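Local coordinates for ebony (PDB 6DYM), which serves as the C-terminal, atypical condensation domain of the nonribosomal peptide synthetase Ebony, and probably joins carrier-bound beta-alanine to amines such as dopamine and histamine, at residues A172-N186 / F197-K211. Residues are numbered along the deposited sequence; the frame is centred on the assembly and turned at random.
Sequences ADVYHYKTLLNFQVN and FGDAPDEQRAIVHWK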
ATOM      1  N   ALA A 172       5.236 -10.919  -1.762  1.00 20.67           N
ATOM      2  CA  ALA A 172       5.329 -10.580  -3.178  1.00 19.40           C
ATOM      3  C   ALA A 172       6.240 -11.548  -3.921  1.00 19.15           C
ATOM      4  O   ALA A 172       5.945 -11.944  -5.055  1.00 21.31           O
ATOM      5  CB  ALA A 172       5.826  -9.145  -3.338  1.00 17.72           C
ATOM      6  N   ASP A 173       7.355 -11.938  -3.302  1.00 22.92           N
ATOM      7  CA  ASP A 173       8.260 -12.891  -3.940  1.00 22.85           C
ATOM      8  C   ASP A 173       7.578 -14.231  -4.195  1.00 26.55           C
ATOM      9  O   ASP A 173       7.675 -14.780  -5.298  1.00 24.80           O
ATOM     10  CB  ASP A 173       9.506 -13.088  -3.081  1.00 25.64           C
ATOM     11  CG  ASP A 173      10.244 -11.785  -2.816  1.00 50.65           C
ATOM     12  OD1 ASP A 173      10.385 -10.973  -3.758  1.00 55.66           O
ATOM     13  OD2 ASP A 173      10.679 -11.570  -1.661  1.00 56.71           O
ATOM     14  N   VAL A 174       6.881 -14.780  -3.194  1.00 19.00           N
ATOM     15  CA  VAL A 174       6.289 -16.102  -3.393  1.00 16.59           C
ATOM     16  C   VAL A 174       5.058 -16.043  -4.290  1.00 20.51           C
ATOM     17  O   VAL A 174       4.628 -17.083  -4.808  1.00 21.97           O
ATOM     18  CB  VAL A 174       5.968 -16.790  -2.050  1.00 18.31           C
ATOM     19  CG1 VAL A 174       7.238 -16.947  -1.234  1.00 18.86           C
ATOM     20  CG2 VAL A 174       4.909 -16.032  -1.260  1.00 17.69           C
ATOM     21  N   TYR A 175       4.489 -14.859  -4.511  1.00 21.39           N
ATOM     22  CA  TYR A 175       3.436 -14.685  -5.500  1.00 22.68           C
ATOM     23  C   TYR A 175       3.996 -14.351  -6.877  1.00 21.90           C
ATOM     24  O   TYR A 175       3.234 -13.958  -7.767  1.00 22.10           O
ATOM     25  CB  TYR A 175       2.449 -13.604  -5.045  1.00 22.69           C
ATOM     26  CG  TYR A 175       1.361 -14.152  -4.150  1.00 26.76           C
ATOM     27  CD1 TYR A 175       0.188 -14.674  -4.686  1.00 25.59           C
ATOM     28  CD2 TYR A 175       1.525 -14.189  -2.771  1.00 25.92           C
ATOM     29  CE1 TYR A 175      -0.804 -15.189  -3.869  1.00 25.88           C
ATOM     30  CE2 TYR A 175       0.540 -14.705  -1.947  1.00 24.84           C
ATOM     31  CZ  TYR A 175      -0.623 -15.205  -2.501  1.00 27.69           C
ATOM     32  OH  TYR A 175      -1.606 -15.724  -1.681  1.00 26.77           O
ATOM     33  N   HIS A 176       5.313 -14.495  -7.056  1.00 21.92           N
ATOM     34  CA  HIS A 176       5.996 -14.351  -8.345  1.00 30.38           C
ATOM     35  C   HIS A 176       5.955 -12.922  -8.883  1.00 23.61           C
ATOM     36  O   HIS A 176       5.910 -12.707 -10.098  1.00 25.67           O
ATOM     37  CB  HIS A 176       5.437 -15.335  -9.374  1.00 27.83           C
ATOM     38  CG  HIS A 176       5.434 -16.747  -8.887  1.00 24.58           C
ATOM     39  ND1 HIS A 176       4.273 -17.450  -8.643  1.00 33.40           N
ATOM     40  CD2 HIS A 176       6.452 -17.571  -8.551  1.00 22.14           C
ATOM     41  CE1 HIS A 176       4.579 -18.658  -8.201  1.00 29.08           C
ATOM     42  NE2 HIS A 176       5.895 -18.756  -8.133  1.00 25.62           N
ATOM     43  N   TYR A 177       5.982 -11.935  -7.997  1.00 22.47           N
ATOM     44  CA  TYR A 177       6.241 -10.570  -8.430  1.00 21.48           C
ATOM     45  C   TYR A 177       7.694 -10.442  -8.857  1.00 26.91           C
ATOM     46  O   TYR A 177       8.596 -11.005  -8.226  1.00 25.79           O
ATOM     47  CB  TYR A 177       5.949  -9.581  -7.308  1.00 17.28           C
ATOM     48  CG  TYR A 177       4.493  -9.224  -7.156  1.00 18.74           C
ATOM     49  CD1 TYR A 177       3.599 -10.100  -6.544  1.00 24.41           C
ATOM     50  CD2 TYR A 177       4.008  -8.008  -7.615  1.00 18.97           C
ATOM     51  CE1 TYR A 177       2.259  -9.769  -6.395  1.00 25.53           C
ATOM     52  CE2 TYR A 177       2.668  -7.667  -7.474  1.00 20.22           C
ATOM     53  CZ  TYR A 177       1.801  -8.552  -6.867  1.00 26.17           C
ATOM     54  OH  TYR A 177       0.474  -8.217  -6.724  1.00 28.22           O
ATOM     55  N   LYS A 178       7.920  -9.704  -9.936  1.00 21.09           N
ATOM     56  CA  LYS A 178       9.272  -9.410 -10.386  1.00 24.26           C
ATOM     57  C   LYS A 178       9.839  -8.244  -9.583  1.00 26.56           C
ATOM     58  O   LYS A 178       9.156  -7.238  -9.367  1.00 23.89           O
ATOM     59  CB  LYS A 178       9.266  -9.088 -11.881  1.00 24.09           C
ATOM     60  CG  LYS A 178      10.593  -9.301 -12.577  1.00 44.44           C
ATOM     61  CD  LYS A 178      10.715  -8.405 -13.797  1.00 42.68           C
ATOM     62  CE  LYS A 178      11.428  -9.112 -14.941  1.00 49.19           C
ATOM     63  NZ  LYS A 178      10.518 -10.035 -15.680  1.00 58.68           N
ATOM     64  N   THR A 179      11.082  -8.386  -9.128  1.00 19.94           N
ATOM     65  CA  THR A 179      11.765  -7.303  -8.429  1.00 20.17           C
ATOM     66  C   THR A 179      12.376  -6.353  -9.454  1.00 24.80           C
ATOM     67  O   THR A 179      13.217  -6.766 -10.259  1.00 23.17           O
ATOM     68  CB  THR A 179      12.854  -7.858  -7.514  1.00 23.12           C
ATOM     69  OG1 THR A 179      12.260  -8.541  -6.403  1.00 23.98           O
ATOM     70  CG2 THR A 179      13.733  -6.728  -6.993  1.00 28.62           C
ATOM     71  N   LEU A 180      11.967  -5.084  -9.427  1.00 23.72           N
ATOM     72  CA  LEU A 180      12.521  -4.091 -10.340  1.00 21.62           C
ATOM     73  C   LEU A 180      13.501  -3.136  -9.677  1.00 28.81           C
ATOM     74  O   LEU A 180      14.267  -2.470 -10.385  1.00 27.29           O
ATOM     75  CB  LEU A 180      11.395  -3.280 -10.994  1.00 20.15           C
ATOM     76  CG  LEU A 180      10.515  -4.104 -11.937  1.00 28.25           C
ATOM     77  CD1 LEU A 180       9.519  -3.223 -12.670  1.00 26.64           C
ATOM     78  CD2 LEU A 180      11.377  -4.881 -12.916  1.00 28.04           C
ATOM     79  N   LEU A 181      13.493  -3.051  -8.349  1.00 22.01           N
ATOM     80  CA  LEU A 181      14.454  -2.242  -7.610  1.00 24.15           C
ATOM     81  C   LEU A 181      14.510  -2.774  -6.188  1.00 26.22           C
ATOM     82  O   LEU A 181      13.465  -3.045  -5.588  1.00 24.24           O
ATOM     83  CB  LEU A 181      14.058  -0.761  -7.606  1.00 21.57           C
ATOM     84  CG  LEU A 181      14.971   0.200  -6.836  1.00 23.51           C
ATOM     85  CD1 LEU A 181      16.266   0.445  -7.595  1.00 28.80           C
ATOM     86  CD2 LEU A 181      14.260   1.520  -6.543  1.00 30.04           C
ATOM     87  N   ASN A 182      15.716  -2.926  -5.656  1.00 19.00           N
ATOM     88  CA  ASN A 182      15.909  -3.303  -4.258  1.00 24.64           C
ATOM     89  C   ASN A 182      16.777  -2.216  -3.642  1.00 23.01           C
ATOM     90  O   ASN A 182      18.005  -2.281  -3.711  1.00 22.56           O
ATOM     91  CB  ASN A 182      16.547  -4.691  -4.133  1.00 25.27           C
ATOM     92  CG  ASN A 182      16.683  -5.144  -2.693  1.00 29.68           C
ATOM     93  OD1 ASN A 182      16.706  -4.331  -1.768  1.00 27.77           O
ATOM     94  ND2 ASN A 182      16.760  -6.453  -2.495  1.00 21.42           N
ATOM     95  N   PHE A 183      16.145  -1.223  -3.029  1.00 22.35           N
ATOM     96  CA  PHE A 183      16.865  -0.045  -2.571  1.00 20.47           C
ATOM     97  C   PHE A 183      17.086  -0.085  -1.066  1.00 26.67           C
ATOM     98  O   PHE A 183      16.179  -0.418  -0.299  1.00 23.68           O
ATOM     99  CB  PHE A 183      16.126   1.238  -2.952  1.00 21.29           C
ATOM    100  CG  PHE A 183      16.981   2.471  -2.846  1.00 26.01           C
ATOM    101  CD1 PHE A 183      17.830   2.832  -3.880  1.00 25.23           C
ATOM    102  CD2 PHE A 183      16.952   3.257  -1.706  1.00 21.53           C
ATOM    103  CE1 PHE A 183      18.627   3.963  -3.778  1.00 23.52           C
ATOM    104  CE2 PHE A 183      17.748   4.387  -1.598  1.00 23.38           C
ATOM    105  CZ  PHE A 183      18.585   4.736  -2.633  1.00 19.94           C
ATOM    106  N   GLN A 184      18.302   0.270  -0.657  1.00 23.84           N
ATOM    107  CA  GLN A 184      18.671   0.382   0.752  1.00 28.46           C
ATOM    108  C   GLN A 184      18.154   1.712   1.291  1.00 23.77           C
ATOM    109  O   GLN A 184      18.644   2.775   0.901  1.00 24.92           O
ATOM    110  CB  GLN A 184      20.187   0.271   0.892  1.00 25.21           C
ATOM    111  CG  GLN A 184      20.704   0.066   2.304  1.00 29.67           C
ATOM    112  CD  GLN A 184      22.190  -0.222   2.317  1.00 32.37           C
ATOM    113  OE1 GLN A 184      22.652  -1.169   1.680  1.00 32.42           O
ATOM    114  NE2 GLN A 184      22.951   0.602   3.028  1.00 31.32           N
ATOM    115  N   VAL A 185      17.184   1.658   2.211  1.00 23.83           N
ATOM    116  CA  VAL A 185      16.451   2.871   2.570  1.00 22.61           C
ATOM    117  C   VAL A 185      17.339   3.876   3.301  1.00 28.39           C
ATOM    118  O   VAL A 185      17.074   5.083   3.252  1.00 23.35           O
ATOM    119  CB  VAL A 185      15.186   2.532   3.387  1.00 23.26           C
ATOM    120  CG1 VAL A 185      14.393   1.415   2.710  1.00 22.04           C
ATOM    121  CG2 VAL A 185      15.536   2.165   4.819  1.00 25.81           C
ATOM    122  N   ASN A 186      18.407   3.427   3.971  1.00 23.55           N
ATOM    123  CA  ASN A 186      19.257   4.391   4.671  1.00 26.77           C
ATOM    124  C   ASN A 186      20.209   5.137   3.742  1.00 26.41           C
ATOM    125  O   ASN A 186      20.989   5.968   4.220  1.00 26.49           O
ATOM    126  CB  ASN A 186      20.041   3.718   5.815  1.00 24.85           C
ATOM    127  CG  ASN A 186      21.070   2.693   5.342  1.00 29.49           C
ATOM    128  OD1 ASN A 186      21.547   2.724   4.208  1.00 33.67           O
ATOM    129  ND2 ASN A 186      21.416   1.769   6.235  1.00 27.49           N
ATOM    130  N   PHE A 197      15.923   8.291   6.622  1.00 26.36           N
ATOM    131  CA  PHE A 197      15.967   6.931   7.148  1.00 30.07           C
ATOM    132  C   PHE A 197      17.397   6.468   7.413  1.00 35.32           C
ATOM    133  O   PHE A 197      17.666   5.263   7.421  1.00 28.74           O
ATOM    134  CB  PHE A 197      15.259   5.962   6.198  1.00 25.55           C
ATOM    135  CG  PHE A 197      14.086   6.567   5.471  1.00 24.98           C
ATOM    136  CD1 PHE A 197      12.951   6.963   6.165  1.00 29.74           C
ATOM    137  CD2 PHE A 197      14.117   6.738   4.094  1.00 27.17           C
ATOM    138  CE1 PHE A 197      11.867   7.527   5.502  1.00 25.99           C
ATOM    139  CE2 PHE A 197      13.033   7.305   3.421  1.00 28.68           C
ATOM    140  CZ  PHE A 197      11.910   7.702   4.129  1.00 26.50           C
ATOM    141  N   GLY A 198      18.319   7.412   7.647  1.00 31.35           N
ATOM    142  CA  GLY A 198      19.730   7.066   7.746  1.00 28.24           C
ATOM    143  C   GLY A 198      20.068   6.174   8.924  1.00 31.96           C
ATOM    144  O   GLY A 198      21.039   5.413   8.872  1.00 37.36           O
ATOM    145  N   ASP A 199      19.281   6.245   9.999  1.00 29.27           N
ATOM    146  CA  ASP A 199      19.507   5.393  11.163  1.00 32.44           C
ATOM    147  C   ASP A 199      18.996   3.968  10.977  1.00 38.65           C
ATOM    148  O   ASP A 199      19.212   3.132  11.863  1.00 39.26           O
ATOM    149  CB  ASP A 199      18.849   6.008  12.403  1.00 38.86           C
ATOM    150  CG  ASP A 199      19.555   7.269  12.879  1.00 49.75           C
ATOM    151  OD1 ASP A 199      20.794   7.361  12.731  1.00 45.25           O
ATOM    152  OD2 ASP A 199      18.869   8.170  13.404  1.00 50.28           O
ATOM    153  N   ALA A 200      18.322   3.666   9.868  1.00 31.22           N
ATOM    154  CA  ALA A 200      17.827   2.317   9.648  1.00 29.05           C
ATOM    155  C   ALA A 200      18.989   1.364   9.365  1.00 32.26           C
ATOM    156  O   ALA A 200      20.022   1.775   8.830  1.00 30.32           O
ATOM    157  CB  ALA A 200      16.835   2.297   8.487  1.00 27.77           C
ATOM    158  N   PRO A 201      18.853   0.085   9.722  1.00 32.76           N
ATOM    159  CA  PRO A 201      19.922  -0.872   9.416  1.00 33.88           C
ATOM    160  C   PRO A 201      20.076  -1.053   7.914  1.00 32.53           C
ATOM    161  O   PRO A 201      19.155  -0.803   7.133  1.00 26.81           O
ATOM    162  CB  PRO A 201      19.452  -2.167  10.092  1.00 30.94           C
ATOM    163  CG  PRO A 201      17.970  -2.013  10.205  1.00 38.13           C
ATOM    164  CD  PRO A 201      17.730  -0.548  10.434  1.00 31.97           C
ATOM    165  N   ASP A 202      21.271  -1.495   7.513  1.00 25.71           N
ATOM    166  CA  ASP A 202      21.541  -1.734   6.099  1.00 28.30           C
ATOM    167  C   ASP A 202      20.574  -2.737   5.492  1.00 30.37           C
ATOM    168  O   ASP A 202      20.342  -2.709   4.279  1.00 28.92           O
ATOM    169  CB  ASP A 202      22.976  -2.230   5.908  1.00 33.41           C
ATOM    170  CG  ASP A 202      23.994  -1.111   5.966  1.00 36.87           C
ATOM    171  OD1 ASP A 202      23.629   0.005   6.389  1.00 40.27           O
ATOM    172  OD2 ASP A 202      25.162  -1.347   5.595  1.00 43.33           O
ATOM    173  N   GLU A 203      19.990  -3.604   6.314  1.00 26.47           N
ATOM    174  CA  GLU A 203      19.144  -4.686   5.840  1.00 26.47           C
ATOM    175  C   GLU A 203      17.720  -4.248   5.538  1.00 28.47           C
ATOM    176  O   GLU A 203      16.962  -5.035   4.957  1.00 29.92           O
ATOM    177  CB  GLU A 203      19.133  -5.819   6.875  1.00 34.34           C
ATOM    178  CG  GLU A 203      20.494  -6.514   7.055  1.00 39.55           C
ATOM    179  CD  GLU A 203      21.531  -5.666   7.796  1.00 50.09           C
ATOM    180  OE1 GLU A 203      21.138  -4.853   8.662  1.00 43.45           O
ATOM    181  OE2 GLU A 203      22.743  -5.811   7.505  1.00 54.66           O
ATOM    182  N   GLN A 204      17.324  -3.032   5.910  1.00 28.70           N
ATOM    183  CA  GLN A 204      15.975  -2.571   5.602  1.00 29.34           C
ATOM    184  C   GLN A 204      15.929  -2.079   4.162  1.00 25.61           C
ATOM    185  O   GLN A 204      16.621  -1.117   3.804  1.00 22.08           O
ATOM    186  CB  GLN A 204      15.525  -1.466   6.553  1.00 21.34           C
ATOM    187  CG  GLN A 204      14.118  -0.980   6.225  1.00 26.49           C
ATOM    188  CD  GLN A 204      13.565  -0.012   7.246  1.00 29.09           C
ATOM    189  OE1 GLN A 204      14.137   0.168   8.320  1.00 30.76           O
ATOM    190  NE2 GLN A 204      12.442   0.619   6.916  1.00 27.87           N
ATOM    191  N   ARG A 205      15.101  -2.730   3.349  1.00 23.67           N
ATOM    192  CA  ARG A 205      14.980  -2.430   1.933  1.00 25.04           C
ATOM    193  C   ARG A 205      13.613  -1.833   1.618  1.00 22.22           C
ATOM    194  O   ARG A 205      12.649  -1.980   2.373  1.00 21.80           O
ATOM    195  CB  ARG A 205      15.195  -3.691   1.080  1.00 28.81           C
ATOM    196  CG  ARG A 205      16.162  -4.698   1.692  1.00 28.42           C
ATOM    197  CD  ARG A 205      17.564  -4.114   1.784  1.00 26.54           C
ATOM    198  NE  ARG A 205      18.085  -3.769   0.466  1.00 28.50           N
ATOM    199  CZ  ARG A 205      19.302  -3.285   0.241  1.00 26.36           C
ATOM    200  NH1 ARG A 205      20.133  -3.087   1.251  1.00 28.51           N
ATOM    201  NH2 ARG A 205      19.686  -3.002  -0.996  1.00 30.14           N
ATOM    202  N   ALA A 206      13.559  -1.123   0.497  1.00 21.45           N
ATOM    203  CA  ALA A 206      12.319  -0.815  -0.203  1.00 23.48           C
ATOM    204  C   ALA A 206      12.410  -1.523  -1.542  1.00 25.36           C
ATOM    205  O   ALA A 206      13.382  -1.327  -2.282  1.00 23.67           O
ATOM    206  CB  ALA A 206      12.127   0.690  -0.391  1.00 24.25           C
ATOM    207  N   ILE A 207      11.433  -2.371  -1.839  1.00 20.85           N
ATOM    208  CA  ILE A 207      11.491  -3.227  -3.013  1.00 17.99           C
ATOM    209  C   ILE A 207      10.326  -2.875  -3.922  1.00 22.11           C
ATOM    210  O   ILE A 207       9.165  -2.889  -3.488  1.00 19.02           O
ATOM    211  CB  ILE A 207      11.478  -4.717  -2.637  1.00 19.93           C
ATOM    212  CG1 ILE A 207      12.603  -4.995  -1.630  1.00 29.88           C
ATOM    213  CG2 ILE A 207      11.646  -5.561  -3.885  1.00 18.16           C
ATOM    214  CD1 ILE A 207      12.957  -6.447  -1.457  1.00 33.64           C
ATOM    215  N   VAL A 208      10.641  -2.550  -5.174  1.00 18.29           N
ATOM    216  CA  VAL A 208       9.641  -2.236  -6.190  1.00 21.34           C
ATOM    217  C   VAL A 208       9.282  -3.525  -6.915  1.00 20.88           C
ATOM    218  O   VAL A 208      10.153  -4.183  -7.497  1.00 19.78           O
ATOM    219  CB  VAL A 208      10.156  -1.168  -7.170  1.00 23.85           C
ATOM    220  CG1 VAL A 208       9.123  -0.889  -8.250  1.00 22.60           C
ATOM    221  CG2 VAL A 208      10.479   0.113  -6.423  1.00 18.22           C
ATOM    222  N   HIS A 209       8.001  -3.884  -6.879  1.00 17.96           N
ATOM    223  CA  HIS A 209       7.522  -5.173  -7.356  1.00 26.40           C
ATOM    224  C   HIS A 209       6.515  -4.986  -8.481  1.00 24.37           C
ATOM    225  O   HIS A 209       5.686  -4.074  -8.445  1.00 20.77           O
ATOM    226  CB  HIS A 209       6.868  -5.975  -6.222  1.00 20.15           C
ATOM    227  CG  HIS A 209       7.838  -6.740  -5.381  1.00 18.02           C
ATOM    228  ND1 HIS A 209       7.927  -6.580  -4.015  1.00 21.38           N
ATOM    229  CD2 HIS A 209       8.747  -7.689  -5.709  1.00 22.27           C
ATOM    230  CE1 HIS A 209       8.851  -7.396  -3.536  1.00 22.49           C
ATOM    231  NE2 HIS A 209       9.366  -8.078  -4.545  1.00 23.42           N
ATOM    232  N   TRP A 210       6.574  -5.885  -9.463  1.00 20.10           N
ATOM    233  CA  TRP A 210       5.731  -5.805 -10.649  1.00 19.53           C
ATOM    234  C   TRP A 210       5.343  -7.216 -11.064  1.00 22.26           C
ATOM    235  O   TRP A 210       6.205  -8.095 -11.162  1.00 19.21           O
ATOM    236  CB  TRP A 210       6.477  -5.081 -11.782  1.00 24.14           C
ATOM    237  CG  TRP A 210       5.895  -5.210 -13.167  1.00 24.10           C
ATOM    238  CD1 TRP A 210       6.440  -5.888 -14.219  1.00 23.50           C
ATOM    239  CD2 TRP A 210       4.686  -4.611 -13.661  1.00 21.64           C
ATOM    240  NE1 TRP A 210       5.641  -5.762 -15.329  1.00 23.89           N
ATOM    241  CE2 TRP A 210       4.558  -4.985 -15.014  1.00 22.15           C
ATOM    242  CE3 TRP A 210       3.696  -3.807 -13.088  1.00 21.33           C
ATOM    243  CZ2 TRP A 210       3.486  -4.577 -15.806  1.00 22.46           C
ATOM    244  CZ3 TRP A 210       2.630  -3.403 -13.878  1.00 25.12           C
ATOM    245  CH2 TRP A 210       2.538  -3.786 -15.221  1.00 24.00           C
ATOM    246  N   LYS A 211       4.050  -7.436 -11.291  1.00 22.78           N
ATOM    247  CA  LYS A 211       3.550  -8.738 -11.711  1.00 25.48           C
ATOM    248  C   LYS A 211       2.623  -8.545 -12.897  1.00 22.02           C
ATOM    249  O   LYS A 211       1.574  -7.907 -12.770  1.00 21.81           O
ATOM    250  CB  LYS A 211       2.815  -9.453 -10.573  1.00 22.40           C
ATOM    251  CG  LYS A 211       2.292 -10.837 -10.949  1.00 29.44           C
ATOM    252  CD  LYS A 211       1.732 -11.568  -9.735  1.00 31.27           C
ATOM    253  CE  LYS A 211       1.318 -12.984 -10.092  1.00 41.25           C
ATOM    254  NZ  LYS A 211       2.024 -13.454 -11.313  1.00 42.46           N
TER
HETATM  255  O   HOH W   1      26.078   0.003   2.525  1.00 48.00           O
HETATM  256  O   HOH W   2      17.493   7.827   4.268  1.00 29.49           O
HETATM  257  O   HOH W   3      18.616   0.683   4.935  1.00 21.63           O
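R205 reaches N182 through NE, 2.7 Å from OD1 at 169° and in the guanidinium plane, and through NH2, which meets the backbone O from above its carbonyl plane. The N182 amide, with CG anti to the backbone N (chi1 -177°), is turned 72° from the guanidinium. Q184 CA and CB stand over one guanidinium face, while OE1, tilted from its plane, accepts from R205 NH1 at 3.2 Å; NH1 also donates to D202 O, and bonds at NE, NH1 and NH2 together hold the group's rotation.

At the turn end, N186 ND2 spends both hydrogens, one on A200 O at 2.9 Å and one on D202 OD1 at 2.8 Å, both near its amide plane. N186 OD1 accepts from Q184 NE2 on a lone pair. Water 3 bridges N186 N to the carbonyls of P201 and Q204.

Strands 178-184 and 205-211 pair as antiparallel neighbours. L180 and L181 both lie opposite V208, with L180 N 2.8 Å from V208 O; L180 has near-helical backbone angles and L181 extended ones, the signature of a classic beta bulge. Strand 178-184 is the sheet's edge and 205-212 lies between it and 158-163; this insertion of the last strand between the two before it is consistent with the C-terminal half of a GNAT-like fold.

Ring contacts occupy the other end. H209 NE2 donates to D173 OD1 at 3.2 Å, a bent bond entering above the carboxylate plane, and ND1 bonds N163. A172 CB stands over one H209 face, 3.5 Å from the centroid, with I207 CG2 over the opposite face. K211 CB makes a second CH-pi contact, 3.6 Å from the Y177 ring centroid.

V185 makes apolar contacts, CG1 to A206 CB and CG2 to A200 CB, as does L180 CD1 with W210 CB.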